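Local coordinates for protein mitochondrial import inner membrane translocase subunit TIM21 (Saccharomyces cerevisiae, PDB 2CIU) that keeps the preprotein translocases of the outer and inner mitochondrial membranes, TOM and TIM23, in close contact, here represented by its intermembrane-space domain, at residues Asp23-Leu28 with Glu38-Tyr43; Tyr106-Val109 with Lys113-Tyr116. One frame throughout, in Å; residues are numbered along the deposited sequence.

Interaction 1. Residues Asp23-Leu28 with Glu38-Tyr43; sequences DIRSLL and ERLKAY
Arg25 of helix 22-27 reaches across to Glu38 and Leu40 on the chain leading into strand 41-48, joining a helix to the antiparallel sheet of the Tim21 intermembrane-space domain. The family is grouped with NTF2-like proteins, whose fold sets helices against a curved sheet. Arg25 NH2 gives a hydrogen bond to Glu38 O, 2.8 Å long with an angle of 155° at the hydrogen. The oxygen lies close to the guanidinium plane and receives the N-H in its own carbonyl plane, on a lone pair. A bend about the CG-CD bond (chi3 71°) turns the group out of the extended line of its chain. Water 1 widens the link: it accepts from Arg25 NH1, donates to Glu38 O and accepts from Leu40 N, so Glu38 O is gripped both directly and through the water. NE forms a salt bridge with Asp32, in the loop after the helix, and NH1 also bonds Glu19 O of helix 6-20; together these should fix the rotation of the guanidinium. The Glu38 carboxylate points its oxygens elsewhere, to the backbone nitrogens of Asp31 and Lys81. Leu40 supplies the apolar half of the contact. Its CD1 (CG beside the backbone N, chi1 -65°) meets two neighbours. Arg25 NH1 lies 3.6 Å from Leu40 CD1, the methyl lying oblique to the guanidinium, over neither its face nor its edge. The same Leu40 CD1 packs methyl to methyl against Leu28 CD1 at 3.9 Å.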
loop_
_atom_site.group_PDB
_atom_site.type_symbol
_atom_site.label_atom_id
_atom_site.label_comp_id
_atom_site.label_asym_id
_atom_site.label_seq_id
_atom_site.Cartn_x
_atom_site.Cartn_y
_atom_site.Cartn_z
ATOM N N ASP A 23 -2.531 -13.889 1.375
ATOM C CA ASP A 23 -3.586 -13.638 0.398
ATOM C C ASP A 23 -3.115 -12.727 -0.727
ATOM O O ASP A 23 -3.432 -12.969 -1.889
ATOM C CB ASP A 23 -4.816 -13.014 1.065
ATOM C CG ASP A 23 -5.625 -14.021 1.866
ATOM O OD1 ASP A 23 -5.739 -15.184 1.426
ATOM O OD2 ASP A 23 -6.167 -13.645 2.925
ATOM N N ILE A 24 -2.368 -11.683 -0.381
ATOM C CA ILE A 24 -1.868 -10.752 -1.391
ATOM C C ILE A 24 -0.871 -11.454 -2.309
ATOM O O ILE A 24 -0.893 -11.260 -3.531
ATOM C CB ILE A 24 -1.177 -9.522 -0.756
ATOM C CG1 ILE A 24 -2.182 -8.724 0.083
ATOM C CG2 ILE A 24 -0.593 -8.638 -1.855
ATOM C CD1 ILE A 24 -3.356 -8.220 -0.714
ATOM N N ARG A 25 -0.003 -12.277 -1.727
ATOM C CA ARG A 25 0.968 -12.995 -2.545
ATOM C C ARG A 25 0.233 -13.891 -3.537
ATOM O O ARG A 25 0.677 -14.075 -4.664
ATOM C CB ARG A 25 1.905 -13.835 -1.672
ATOM C CG ARG A 25 2.823 -13.014 -0.781
ATOM C CD ARG A 25 3.906 -13.892 -0.146
ATOM N NE ARG A 25 4.897 -14.319 -1.130
ATOM C CZ ARG A 25 5.934 -13.586 -1.519
ATOM N NH1 ARG A 25 6.134 -12.379 -1.007
ATOM N NH2 ARG A 25 6.777 -14.059 -2.429
ATOM N N SER A 26 -0.901 -14.441 -3.115
ATOM C CA SER A 26 -1.690 -15.297 -3.984
ATOM C C SER A 26 -2.310 -14.473 -5.109
ATOM O O SER A 26 -2.347 -14.914 -6.255
ATOM C CB SER A 26 -2.789 -15.999 -3.180
ATOM O OG SER A 26 -3.544 -16.866 -4.005
ATOM N N LEU A 27 -2.802 -13.277 -4.779
ATOM C CA LEU A 27 -3.395 -12.411 -5.792
ATOM C C LEU A 27 -2.347 -11.988 -6.816
ATOM O O LEU A 27 -2.655 -11.787 -7.990
ATOM C CB LEU A 27 -4.015 -11.160 -5.144
ATOM C CG LEU A 27 -5.187 -11.390 -4.181
ATOM C CD1 LEU A 27 -5.668 -10.040 -3.634
ATOM C CD2 LEU A 27 -6.313 -12.110 -4.895
ATOM N N LEU A 28 -1.101 -11.858 -6.370
ATOM C CA LEU A 28 -0.012 -11.463 -7.256
ATOM C C LEU A 28 0.536 -12.668 -8.016
ATOM O O LEU A 28 1.405 -12.520 -8.868
ATOM C CB LEU A 28 1.117 -10.818 -6.454
ATOM C CG LEU A 28 0.870 -9.407 -5.913
ATOM C CD1 LEU A 28 1.972 -9.046 -4.925
ATOM C CD2 LEU A 28 0.823 -8.414 -7.067
ATOM N N GLU A 38 9.157 -15.965 -4.077
ATOM C CA GLU A 38 9.556 -15.008 -5.093
ATOM C C GLU A 38 9.930 -13.680 -4.450
ATOM O O GLU A 38 9.279 -13.228 -3.496
ATOM C CB GLU A 38 8.413 -14.776 -6.085
ATOM C CG GLU A 38 8.744 -13.754 -7.170
ATOM C CD GLU A 38 7.606 -13.533 -8.161
ATOM O OE1 GLU A 38 6.656 -14.340 -8.196
ATOM O OE2 GLU A 38 7.684 -12.551 -8.924
ATOM N N ARG A 39 10.982 -13.058 -4.969
ATOM C CA ARG A 39 11.419 -11.765 -4.462
ATOM C C ARG A 39 10.612 -10.699 -5.198
ATOM O O ARG A 39 10.855 -10.428 -6.371
ATOM C CB ARG A 39 12.910 -11.560 -4.733
ATOM C CG ARG A 39 13.801 -12.464 -3.893
ATOM C CD ARG A 39 15.272 -12.157 -4.124
ATOM N NE ARG A 39 15.728 -12.570 -5.448
ATOM C CZ ARG A 39 15.917 -13.834 -5.812
ATOM N NH1 ARG A 39 15.692 -14.818 -4.950
ATOM N NH2 ARG A 39 16.335 -14.117 -7.039
ATOM N N LEU A 40 9.645 -10.114 -4.506
ATOM C CA LEU A 40 8.817 -9.077 -5.106
ATOM C C LEU A 40 9.582 -7.764 -5.227
ATOM O O LEU A 40 10.595 -7.544 -4.557
ATOM C CB LEU A 40 7.552 -8.879 -4.273
ATOM C CG LEU A 40 6.579 -10.059 -4.223
ATOM C CD1 LEU A 40 5.405 -9.728 -3.308
ATOM C CD2 LEU A 40 6.096 -10.376 -5.628
ATOM N N LYS A 41 9.082 -6.891 -6.096
ATOM C CA LYS A 41 9.677 -5.595 -6.366
ATOM C C LYS A 41 8.655 -4.516 -5.989
ATOM O O LYS A 41 7.453 -4.745 -6.100
ATOM C CB LYS A 41 10.008 -5.523 -7.852
ATOM C CG LYS A 41 10.654 -4.243 -8.311
ATOM C CD LYS A 41 10.930 -4.320 -9.807
ATOM C CE LYS A 41 11.665 -3.103 -10.308
ATOM N NZ LYS A 41 12.065 -3.302 -11.735
ATOM N N ALA A 42 9.138 -3.371 -5.519
ATOM C CA ALA A 42 8.251 -2.280 -5.129
ATOM C C ALA A 42 8.816 -0.934 -5.556
ATOM O O ALA A 42 10.028 -0.740 -5.618
ATOM C CB ALA A 42 8.021 -2.297 -3.602
ATOM N N TYR A 43 7.921 0.003 -5.851
ATOM C CA TYR A 43 8.324 1.333 -6.274
ATOM C C TYR A 43 7.137 2.263 -6.139
ATOM O O TYR A 43 6.024 1.808 -5.848
ATOM C CB TYR A 43 8.840 1.329 -7.726
ATOM C CG TYR A 43 8.083 0.426 -8.674
ATOM C CD1 TYR A 43 6.806 0.769 -9.127
ATOM C CD2 TYR A 43 8.626 -0.798 -9.100
ATOM C CE1 TYR A 43 6.085 -0.073 -9.976
ATOM C CE2 TYR A 43 7.902 -1.654 -9.946
ATOM C CZ TYR A 43 6.629 -1.278 -10.380
ATOM O OH TYR A 43 5.887 -2.104 -11.191
HETATM O O HOH W 1 8.862 -10.847 -1.655
#

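Interaction 2. Residues Tyr106-Val109 with Lys113-Tyr116; sequences YVDV and KRYY
Asp108 OD1 accepts a nearly straight hydrogen bond from Arg114 NE, 2.8 Å long with an angle of 167° at the hydrogen. Arg114 NH2 reaches Asp108 OD2 at 2.9 Å, completing a side-on, two-nitrogen salt bridge in which both oxygens use syn lone pairs and the two planar groups are nearly coplanar. Arg114 bends about its CG-CD bond (chi3 -66°), and its guanidinium lies flat on the Tyr106 ring in an off-centre cation-pi stack, planes 20° apart. Arg114 CD sits over the same ring face, 3.7 Å from its centroid. Tyr106 also serves its cross-strand partner: its CB stands over the centre of the Tyr116 ring, while the two rings meet obliquely. With an alanine here, CB would still sit on the Tyr116 ring, but the Arg114 guanidinium would probably lose its aromatic support and be freer to turn despite Asp108, with a gap where the Tyr106 ring had met Tyr116 CE1. Beneath these side chains, Val107 and Tyr115 exchange both backbone hydrogen bonds, Val107 N to Tyr115 O at 2.8 Å and Tyr115 N to Val107 O at 3.0 Å. Water 2 extends the pairing toward the turn, donating to Val107 O and Lys113 O and accepting from Val109 N. Antiparallel pairing across so short a connection makes this a beta hairpin, in which strand 115-116 borders strand 101-108 of the sheet.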
loop_
_atom_site.group_PDB
_atom_site.type_symbol
_atom_site.label_atom_id
_atom_site.label_comp_id
_atom_site.label_asym_id
_atom_site.label_seq_id
_atom_site.Cartn_x
_atom_site.Cartn_y
_atom_site.Cartn_z
ATOM N N TYR A 106 -5.359 -0.697 1.411
ATOM C CA TYR A 106 -5.892 -1.720 0.539
ATOM C C TYR A 106 -4.986 -1.929 -0.657
ATOM O O TYR A 106 -4.097 -1.119 -0.948
ATOM C CB TYR A 106 -7.337 -1.395 0.112
ATOM C CG TYR A 106 -7.516 -0.158 -0.749
ATOM C CD1 TYR A 106 -7.224 -0.177 -2.116
ATOM C CD2 TYR A 106 -7.981 1.032 -0.189
ATOM C CE1 TYR A 106 -7.392 0.965 -2.909
ATOM C CE2 TYR A 106 -8.151 2.174 -0.965
ATOM C CZ TYR A 106 -7.856 2.139 -2.315
ATOM O OH TYR A 106 -7.991 3.285 -3.065
ATOM N N VAL A 107 -5.208 -3.046 -1.332
ATOM C CA VAL A 107 -4.404 -3.418 -2.475
ATOM C C VAL A 107 -5.284 -3.780 -3.634
ATOM O O VAL A 107 -6.192 -4.597 -3.492
ATOM C CB VAL A 107 -3.523 -4.640 -2.143
ATOM C CG1 VAL A 107 -2.663 -4.991 -3.342
ATOM C CG2 VAL A 107 -2.684 -4.345 -0.919
ATOM N N ASP A 108 -5.013 -3.162 -4.777
ATOM C CA ASP A 108 -5.768 -3.423 -5.991
ATOM C C ASP A 108 -4.914 -4.174 -7.006
ATOM O O ASP A 108 -3.920 -3.635 -7.489
ATOM C CB ASP A 108 -6.216 -2.114 -6.659
ATOM C CG ASP A 108 -7.387 -1.446 -5.948
ATOM O OD1 ASP A 108 -8.140 -2.129 -5.226
ATOM O OD2 ASP A 108 -7.559 -0.220 -6.147
ATOM N N VAL A 109 -5.308 -5.405 -7.326
ATOM C CA VAL A 109 -4.618 -6.211 -8.332
ATOM C C VAL A 109 -5.630 -6.368 -9.465
ATOM O O VAL A 109 -6.781 -6.737 -9.228
ATOM C CB VAL A 109 -4.249 -7.599 -7.797
ATOM C CG1 VAL A 109 -3.577 -8.408 -8.905
ATOM C CG2 VAL A 109 -3.333 -7.465 -6.581
ATOM N N LYS A 113 -10.670 -8.710 -6.513
ATOM C CA LYS A 113 -11.438 -7.822 -5.661
ATOM C C LYS A 113 -10.470 -7.029 -4.804
ATOM O O LYS A 113 -9.446 -7.562 -4.360
ATOM C CB LYS A 113 -12.374 -8.631 -4.758
ATOM C CG LYS A 113 -13.249 -7.771 -3.860
ATOM C CD LYS A 113 -14.299 -8.615 -3.163
ATOM C CE LYS A 113 -15.267 -7.736 -2.384
ATOM N NZ LYS A 113 -16.339 -8.542 -1.734
ATOM N N ARG A 114 -10.781 -5.752 -4.584
ATOM C CA ARG A 114 -9.938 -4.910 -3.751
ATOM C C ARG A 114 -9.761 -5.606 -2.409
ATOM O O ARG A 114 -10.738 -6.039 -1.790
ATOM C CB ARG A 114 -10.593 -3.539 -3.555
ATOM C CG ARG A 114 -9.928 -2.680 -2.518
ATOM C CD ARG A 114 -10.457 -1.261 -2.624
ATOM N NE ARG A 114 -10.062 -0.639 -3.885
ATOM C CZ ARG A 114 -10.469 0.565 -4.277
ATOM N NH1 ARG A 114 -11.298 1.262 -3.504
ATOM N NH2 ARG A 114 -10.026 1.079 -5.412
ATOM N N TYR A 115 -8.513 -5.704 -1.954
ATOM C CA TYR A 115 -8.203 -6.379 -0.706
ATOM C C TYR A 115 -7.775 -5.424 0.398
ATOM O O TYR A 115 -6.769 -4.729 0.273
ATOM C CB TYR A 115 -7.090 -7.405 -0.954
ATOM C CG TYR A 115 -6.884 -8.368 0.177
ATOM C CD1 TYR A 115 -7.409 -9.659 0.117
ATOM C CD2 TYR A 115 -6.184 -7.990 1.319
ATOM C CE1 TYR A 115 -7.241 -10.546 1.174
ATOM C CE2 TYR A 115 -6.008 -8.872 2.378
ATOM C CZ TYR A 115 -6.538 -10.143 2.299
ATOM O OH TYR A 115 -6.364 -11.005 3.356
ATOM N N TYR A 116 -8.535 -5.388 1.485
ATOM C CA TYR A 116 -8.189 -4.508 2.593
ATOM C C TYR A 116 -7.296 -5.165 3.634
ATOM O O TYR A 116 -7.657 -6.180 4.230
ATOM C CB TYR A 116 -9.460 -3.993 3.284
ATOM C CG TYR A 116 -10.132 -2.864 2.541
ATOM C CD1 TYR A 116 -9.892 -1.539 2.901
ATOM C CD2 TYR A 116 -10.965 -3.114 1.450
ATOM C CE1 TYR A 116 -10.462 -0.484 2.190
ATOM C CE2 TYR A 116 -11.544 -2.063 0.728
ATOM C CZ TYR A 116 -11.282 -0.754 1.106
ATOM O OH TYR A 116 -11.811 0.289 0.381
HETATM O O HOH W 2 -7.009 -6.597 -5.376
#

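How the interactions relate
Helix 22-27 connects the two contacts, whose centres lie about 12 Å apart. Its Arg25, with Leu28 just beyond its end, serves interaction 1, while other residues of the helix cover the hairpin of interaction 2 on the face carrying Val107 and Tyr115. Ile24 CD1 packs 3.5 Å from Tyr115 CD2 and 3.9 Å from Val107 CB. At the start of the segment, Asp23 OD2 and Tyr115 OH are 2.7 Å apart, a probable hydrogen bond; farther on, the backbone oxygen Leu27 O lies 3.6 Å from Val109 CG1. The helix thus spans from the chain entering strand 41-48 to strands 101-108 and 115-116 of the same curved sheet.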